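Local coordinates for tailspike protein (Siphovirus 9NA, PDB 3RIQ), which probably recognises and cleaves Salmonella lipopolysaccharide as an endorhamnosidase, serving as the receptor-binding tailspike of the phage, at residues Ile156-Pro161 and Gly166-Thr171; Arg261-Val266 and Val293-Leu298. One frame throughout, in Å; residues are numbered along the deposited sequence.

Interaction 1 of 2, residues Ile156-Pro161 and Gly166-Thr171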
loop_
_atom_site.group_PDB
_atom_site.type_symbol
_atom_site.label_atom_id
_atom_site.label_comp_id
_atom_site.label_asym_id
_atom_site.label_seq_id
_atom_site.Cartn_x
_atom_site.Cartn_y
_atom_site.Cartn_z
ATOM N N ILE A 156 -30.198 4.559 -3.892
ATOM C CA ILE A 156 -30.643 3.157 -3.664
ATOM C C ILE A 156 -29.449 2.355 -3.266
ATOM O O ILE A 156 -28.364 2.482 -3.876
ATOM C CB ILE A 156 -31.271 2.519 -4.948
ATOM C CG1 ILE A 156 -32.230 3.509 -5.644
ATOM C CG2 ILE A 156 -31.911 1.170 -4.578
ATOM C CD1 ILE A 156 -33.517 3.845 -4.873
ATOM N N ILE A 157 -29.616 1.515 -2.245
ATOM C CA ILE A 157 -28.517 0.624 -1.861
ATOM C C ILE A 157 -28.868 -0.806 -2.240
ATOM O O ILE A 157 -29.952 -1.273 -1.897
ATOM C CB ILE A 157 -28.210 0.734 -0.305
ATOM C CG1 ILE A 157 -27.883 2.193 0.085
ATOM C CG2 ILE A 157 -27.073 -0.244 0.091
ATOM C CD1 ILE A 157 -27.693 2.395 1.575
ATOM N N PHE A 158 -27.958 -1.482 -2.942
ATOM C CA PHE A 158 -28.065 -2.917 -3.205
ATOM C C PHE A 158 -27.046 -3.614 -2.322
ATOM O O PHE A 158 -25.863 -3.272 -2.386
ATOM C CB PHE A 158 -27.735 -3.226 -4.691
ATOM C CG PHE A 158 -28.902 -3.075 -5.629
ATOM C CD1 PHE A 158 -29.549 -1.844 -5.780
ATOM C CD2 PHE A 158 -29.308 -4.154 -6.408
ATOM C CE1 PHE A 158 -30.679 -1.714 -6.657
ATOM C CE2 PHE A 158 -30.410 -4.034 -7.294
ATOM C CZ PHE A 158 -31.090 -2.782 -7.426
ATOM N N THR A 159 -27.467 -4.606 -1.560
ATOM C CA THR A 159 -26.535 -5.383 -0.772
ATOM C C THR A 159 -26.417 -6.823 -1.242
ATOM O O THR A 159 -27.384 -7.517 -1.432
ATOM C CB THR A 159 -26.840 -5.322 0.742
ATOM O OG1 THR A 159 -28.122 -5.906 1.060
ATOM C CG2 THR A 159 -26.827 -3.879 1.187
ATOM N N HIS A 160 -25.179 -7.240 -1.417
ATOM C CA HIS A 160 -24.867 -8.619 -1.799
ATOM C C HIS A 160 -25.623 -9.141 -3.011
ATOM O O HIS A 160 -26.159 -10.250 -3.000
ATOM C CB HIS A 160 -25.043 -9.571 -0.604
ATOM C CG HIS A 160 -24.378 -9.094 0.656
ATOM N ND1 HIS A 160 -25.082 -8.636 1.758
ATOM C CD2 HIS A 160 -23.069 -9.032 0.992
ATOM C CE1 HIS A 160 -24.230 -8.304 2.717
ATOM N NE2 HIS A 160 -23.000 -8.529 2.273
ATOM N N PRO A 161 -25.672 -8.362 -4.088
ATOM C CA PRO A 161 -26.337 -8.888 -5.279
ATOM C C PRO A 161 -25.607 -10.048 -5.907
ATOM O O PRO A 161 -24.387 -10.074 -5.914
ATOM C CB PRO A 161 -26.356 -7.691 -6.217
ATOM C CG PRO A 161 -25.077 -6.910 -5.855
ATOM C CD PRO A 161 -25.068 -7.036 -4.324
ATOM N N GLY A 166 -26.155 -13.066 -15.606
ATOM C CA GLY A 166 -27.048 -11.935 -15.408
ATOM C C GLY A 166 -26.238 -10.734 -14.964
ATOM O O GLY A 166 -25.020 -10.800 -14.737
ATOM N N GLY A 167 -26.924 -9.632 -14.790
ATOM C CA GLY A 167 -26.269 -8.405 -14.343
ATOM C C GLY A 167 -27.239 -7.301 -14.049
ATOM O O GLY A 167 -28.466 -7.495 -14.131
ATOM N N TYR A 168 -26.681 -6.136 -13.748
ATOM C CA TYR A 168 -27.430 -5.000 -13.236
ATOM C C TYR A 168 -27.076 -3.770 -14.035
ATOM O O TYR A 168 -25.888 -3.385 -14.144
ATOM C CB TYR A 168 -27.134 -4.754 -11.738
ATOM C CG TYR A 168 -27.561 -5.945 -10.901
ATOM C CD1 TYR A 168 -28.812 -5.976 -10.276
ATOM C CD2 TYR A 168 -26.717 -7.059 -10.755
ATOM C CE1 TYR A 168 -29.206 -7.083 -9.539
ATOM C CE2 TYR A 168 -27.104 -8.166 -10.029
ATOM C CZ TYR A 168 -28.354 -8.184 -9.432
ATOM O OH TYR A 168 -28.737 -9.270 -8.683
ATOM N N LEU A 169 -28.121 -3.129 -14.564
ATOM C CA LEU A 169 -27.964 -1.903 -15.389
ATOM C C LEU A 169 -28.721 -0.755 -14.707
ATOM O O LEU A 169 -29.946 -0.852 -14.536
ATOM C CB LEU A 169 -28.484 -2.175 -16.801
ATOM C CG LEU A 169 -28.638 -0.967 -17.739
ATOM C CD1 LEU A 169 -27.296 -0.360 -18.019
ATOM C CD2 LEU A 169 -29.234 -1.485 -19.007
ATOM N N PHE A 170 -28.021 0.314 -14.352
ATOM C CA PHE A 170 -28.637 1.484 -13.714
ATOM C C PHE A 170 -28.616 2.591 -14.745
ATOM O O PHE A 170 -27.524 3.058 -15.155
ATOM C CB PHE A 170 -27.846 1.886 -12.452
ATOM C CG PHE A 170 -27.911 0.854 -11.387
ATOM C CD1 PHE A 170 -28.986 0.849 -10.499
ATOM C CD2 PHE A 170 -26.923 -0.134 -11.272
ATOM C CE1 PHE A 170 -29.087 -0.140 -9.476
ATOM C CE2 PHE A 170 -27.007 -1.116 -10.260
ATOM C CZ PHE A 170 -28.106 -1.140 -9.388
ATOM N N THR A 171 -29.807 3.012 -15.151
ATOM C CA THR A 171 -29.981 4.018 -16.226
ATOM C C THR A 171 -30.442 5.334 -15.627
ATOM O O THR A 171 -31.499 5.376 -15.006
ATOM C CB THR A 171 -30.957 3.500 -17.295
ATOM O OG1 THR A 171 -30.394 2.315 -17.877
ATOM C CG2 THR A 171 -31.211 4.542 -18.417
#

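Interaction 2 of 2, residues Arg261-Val266 and Val293-Leu298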
loop_
_atom_site.group_PDB
_atom_site.type_symbol
_atom_site.label_atom_id
_atom_site.label_comp_id
_atom_site.label_asym_id
_atom_site.label_seq_id
_atom_site.Cartn_x
_atom_site.Cartn_y
_atom_site.Cartn_z
ATOM N N ARG A 261 -18.050 9.627 -21.682
ATOM C CA ARG A 261 -16.806 9.676 -20.906
ATOM C C ARG A 261 -17.073 9.913 -19.421
ATOM O O ARG A 261 -18.218 10.031 -18.993
ATOM C CB ARG A 261 -15.906 10.759 -21.486
ATOM C CG ARG A 261 -15.474 10.449 -22.938
ATOM C CD ARG A 261 -14.741 11.656 -23.496
ATOM N NE ARG A 261 -14.226 11.477 -24.863
ATOM C CZ ARG A 261 -14.906 11.736 -25.981
ATOM N NH1 ARG A 261 -16.176 12.160 -25.931
ATOM N NH2 ARG A 261 -14.309 11.582 -27.162
ATOM N N ASN A 262 -16.009 9.968 -18.621
ATOM C CA ASN A 262 -16.124 9.984 -17.160
ATOM C C ASN A 262 -15.012 10.775 -16.513
ATOM O O ASN A 262 -13.906 10.808 -17.044
ATOM C CB ASN A 262 -16.108 8.549 -16.601
ATOM C CG ASN A 262 -17.170 7.684 -17.230
ATOM O OD1 ASN A 262 -18.292 7.598 -16.710
ATOM N ND2 ASN A 262 -16.835 7.031 -18.367
ATOM N N TYR A 263 -15.310 11.343 -15.341
ATOM C CA TYR A 263 -14.431 12.271 -14.640
ATOM C C TYR A 263 -14.434 12.057 -13.158
ATOM O O TYR A 263 -15.459 11.660 -12.575
ATOM C CB TYR A 263 -14.880 13.747 -14.877
ATOM C CG TYR A 263 -14.640 14.228 -16.292
ATOM C CD1 TYR A 263 -13.472 14.925 -16.628
ATOM C CD2 TYR A 263 -15.573 13.982 -17.305
ATOM C CE1 TYR A 263 -13.223 15.339 -17.933
ATOM C CE2 TYR A 263 -15.345 14.408 -18.608
ATOM C CZ TYR A 263 -14.155 15.088 -18.915
ATOM O OH TYR A 263 -13.911 15.496 -20.184
ATOM N N ARG A 264 -13.281 12.300 -12.536
ATOM C CA ARG A 264 -13.235 12.453 -11.080
ATOM C C ARG A 264 -13.788 11.277 -10.255
ATOM O O ARG A 264 -14.571 11.457 -9.303
ATOM C CB ARG A 264 -13.886 13.801 -10.675
ATOM C CG ARG A 264 -13.030 14.971 -11.187
ATOM C CD ARG A 264 -13.587 16.337 -10.803
ATOM N NE ARG A 264 -14.892 16.647 -11.383
ATOM C CZ ARG A 264 -15.387 17.884 -11.497
ATOM N NH1 ARG A 264 -14.699 18.928 -11.036
ATOM N NH2 ARG A 264 -16.574 18.076 -12.055
ATOM N N LEU A 265 -13.423 10.061 -10.664
ATOM C CA LEU A 265 -13.821 8.857 -9.922
ATOM C C LEU A 265 -12.634 8.355 -9.100
ATOM O O LEU A 265 -11.470 8.775 -9.325
ATOM C CB LEU A 265 -14.284 7.760 -10.901
ATOM C CG LEU A 265 -15.507 8.177 -11.745
ATOM C CD1 LEU A 265 -15.793 7.120 -12.830
ATOM C CD2 LEU A 265 -16.765 8.367 -10.871
ATOM N N VAL A 266 -12.926 7.452 -8.159
ATOM C CA VAL A 266 -11.890 6.782 -7.364
ATOM C C VAL A 266 -11.936 5.284 -7.620
ATOM O O VAL A 266 -13.017 4.668 -7.538
ATOM C CB VAL A 266 -12.114 7.026 -5.844
ATOM C CG1 VAL A 266 -11.050 6.240 -5.022
ATOM C CG2 VAL A 266 -12.052 8.518 -5.511
ATOM N N VAL A 293 -18.999 15.509 -28.170
ATOM C CA VAL A 293 -20.339 16.059 -28.084
ATOM C C VAL A 293 -20.770 16.134 -26.620
ATOM O O VAL A 293 -20.815 15.112 -25.924
ATOM C CB VAL A 293 -21.351 15.198 -28.893
ATOM C CG1 VAL A 293 -22.698 15.861 -28.865
ATOM C CG2 VAL A 293 -20.889 15.035 -30.353
ATOM N N ASP A 294 -21.118 17.342 -26.167
ATOM C CA ASP A 294 -21.525 17.617 -24.772
ATOM C C ASP A 294 -20.362 17.216 -23.816
ATOM O O ASP A 294 -20.530 16.515 -22.804
ATOM C CB ASP A 294 -22.849 16.917 -24.410
ATOM C CG ASP A 294 -24.022 17.400 -25.246
ATOM O OD1 ASP A 294 -24.061 18.603 -25.623
ATOM O OD2 ASP A 294 -24.908 16.576 -25.528
ATOM N N ASP A 295 -19.162 17.661 -24.188
ATOM C CA ASP A 295 -17.952 17.428 -23.421
ATOM C C ASP A 295 -16.974 18.502 -23.894
ATOM O O ASP A 295 -17.282 19.307 -24.809
ATOM C CB ASP A 295 -17.402 16.007 -23.680
ATOM C CG ASP A 295 -16.660 15.424 -22.487
ATOM O OD1 ASP A 295 -15.964 16.176 -21.788
ATOM O OD2 ASP A 295 -16.770 14.186 -22.264
ATOM N N TYR A 296 -15.773 18.519 -23.327
ATOM C CA TYR A 296 -14.764 19.466 -23.809
ATOM C C TYR A 296 -14.430 19.251 -25.287
ATOM O O TYR A 296 -14.332 18.105 -25.758
ATOM C CB TYR A 296 -13.459 19.327 -23.024
ATOM C CG TYR A 296 -13.533 19.738 -21.569
ATOM C CD1 TYR A 296 -13.602 21.090 -21.200
ATOM C CD2 TYR A 296 -13.537 18.786 -20.561
ATOM C CE1 TYR A 296 -13.652 21.485 -19.872
ATOM C CE2 TYR A 296 -13.590 19.173 -19.213
ATOM C CZ TYR A 296 -13.656 20.524 -18.882
ATOM O OH TYR A 296 -13.727 20.919 -17.552
ATOM N N THR A 297 -14.255 20.355 -26.014
ATOM C CA THR A 297 -13.895 20.279 -27.431
ATOM C C THR A 297 -12.429 19.842 -27.635
ATOM O O THR A 297 -11.607 19.936 -26.702
ATOM C CB THR A 297 -14.102 21.625 -28.140
ATOM O OG1 THR A 297 -13.188 22.577 -27.608
ATOM C CG2 THR A 297 -15.529 22.128 -27.936
ATOM N N LEU A 298 -12.104 19.419 -28.862
ATOM C CA LEU A 298 -10.717 19.140 -29.226
ATOM C C LEU A 298 -9.822 20.368 -29.024
ATOM O O LEU A 298 -8.656 20.255 -28.616
ATOM C CB LEU A 298 -10.621 18.649 -30.672
ATOM C CG LEU A 298 -11.301 17.317 -30.972
ATOM C CD1 LEU A 298 -11.261 17.039 -32.485
ATOM C CD2 LEU A 298 -10.690 16.164 -30.174
#

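Interaction 1 of 2, residues Ile156-Pro161 and Gly166-Thr171
Tyr168 OH rests 3.8 Å from Pro161 CB and gives a hydrogen bond to the backbone O of Glu162, the next residue. This bond fixes the far end of a buried phenol. The proline carbon Pro161 CB also lies 3.8 Å from Tyr168 CZ, set obliquely to the ring. Phe158 is the second neighbour of the tyrosine. Its CE2 comes within 3.9 Å of Tyr168 CD1, and the two ring planes stand 76° apart. The fold is a right-handed beta-helix. Strands 156-159 and 166-171 do not pair with each other. They meet through side chains alone, across the buried interior of the solenoid. Two residues along the strand from Tyr168, Phe170 makes an edge-to-face contact with Phe158. The edge of Phe170 is turned toward the face of Phe158, with planes at 89° and ring centroids 5.2 Å apart. Phe170 CZ sits 3.8 Å above the Phe158 plane, near the rim of the ring. The closest pair is Phe158 CE1 and Phe170 CE1, at 3.6 Å. In Phe170, CG is anti to the carbonyl carbon (chi1 -66°), which sends the ring across the interior toward Phe158. Leu148 and Val80 pack on Phe158. Val150 and Ile176 pack on Phe170, and Pro83 and Met85 on Tyr168.

Interaction 2 of 2, residues Arg261-Val266 and Val293-Leu298
Tyr263 and Asp295 join two loops of the right-handed beta-helix, one short and one long. Residues 261-265 turn between strands 258-259 and 266-273. Residues 293-298 belong to the long excursion between strands 281-282 and 311-318. The link is one hydrogen bond, from Tyr263 OH to Asp295 OD1, at 2.7 Å. The hydroxyl reaches the syn side of the carboxylate, 17° out of its plane. A second donor comes from within the long loop. Tyr296 N is 2.8 Å from Asp295 OD1 and meets the anti lone pair of that oxygen, in a bent bond of 145°. Two donors therefore grip one oxygen, and the carboxylate is tied both to its own loop and to the other. Its second oxygen, OD2, accepts from Ser259 OG. The aliphatic part of Arg261 crosses that oxygen at a slant. Arg261 CD is 3.5 Å from Asp295 OD2, and Arg261 CB is 3.6 Å from the same atom. The extended arginine carries its guanidinium on to Asp285 and Glu254, with which it forms salt bridges. Arg261 NH1 stays 4.2 Å from Asp295 OD2, beyond a salt bridge, but its charge probably helps to stabilise the carboxylate. Tyr296 meets the tyrosine hydroxyl from the side. Tyr263 OH lies in the plane of the Tyr296 ring, at its edge, 3.3 Å from Tyr296 CD2. Tyr263 CE1 and Tyr296 CE2 add an apolar contact at 4.1 Å. The Tyr263 backbone bonds to Asn225 and Gly227, beyond strand 220-223, and Leu265 bonds to Ile311 at the start of strand 311-318, so the short loop runs between neighbouring turns of the beta-helix, and through Tyr263 it meets the long loop that leads into that strand.

Interaction 1 comes first along the chain and closes before interaction 2 opens. Their centres are 24 Å apart, and their nearest atoms about 10 Å, so they do not touch. Interaction 1 lies inside the beta-helix, and interaction 2 joins loops that leave its coils. Parallel strand pairing connects the two levels: 156-159 pairs with 176-179, then 206-208, 234-236 and 266-273. The other face runs from 166-171 through 184-194, 211-214 and 238-241 to 266-273. The first contact thus fills an early coil with aromatic rings, while the second holds a long surface loop against a shorter one further along the same solenoid.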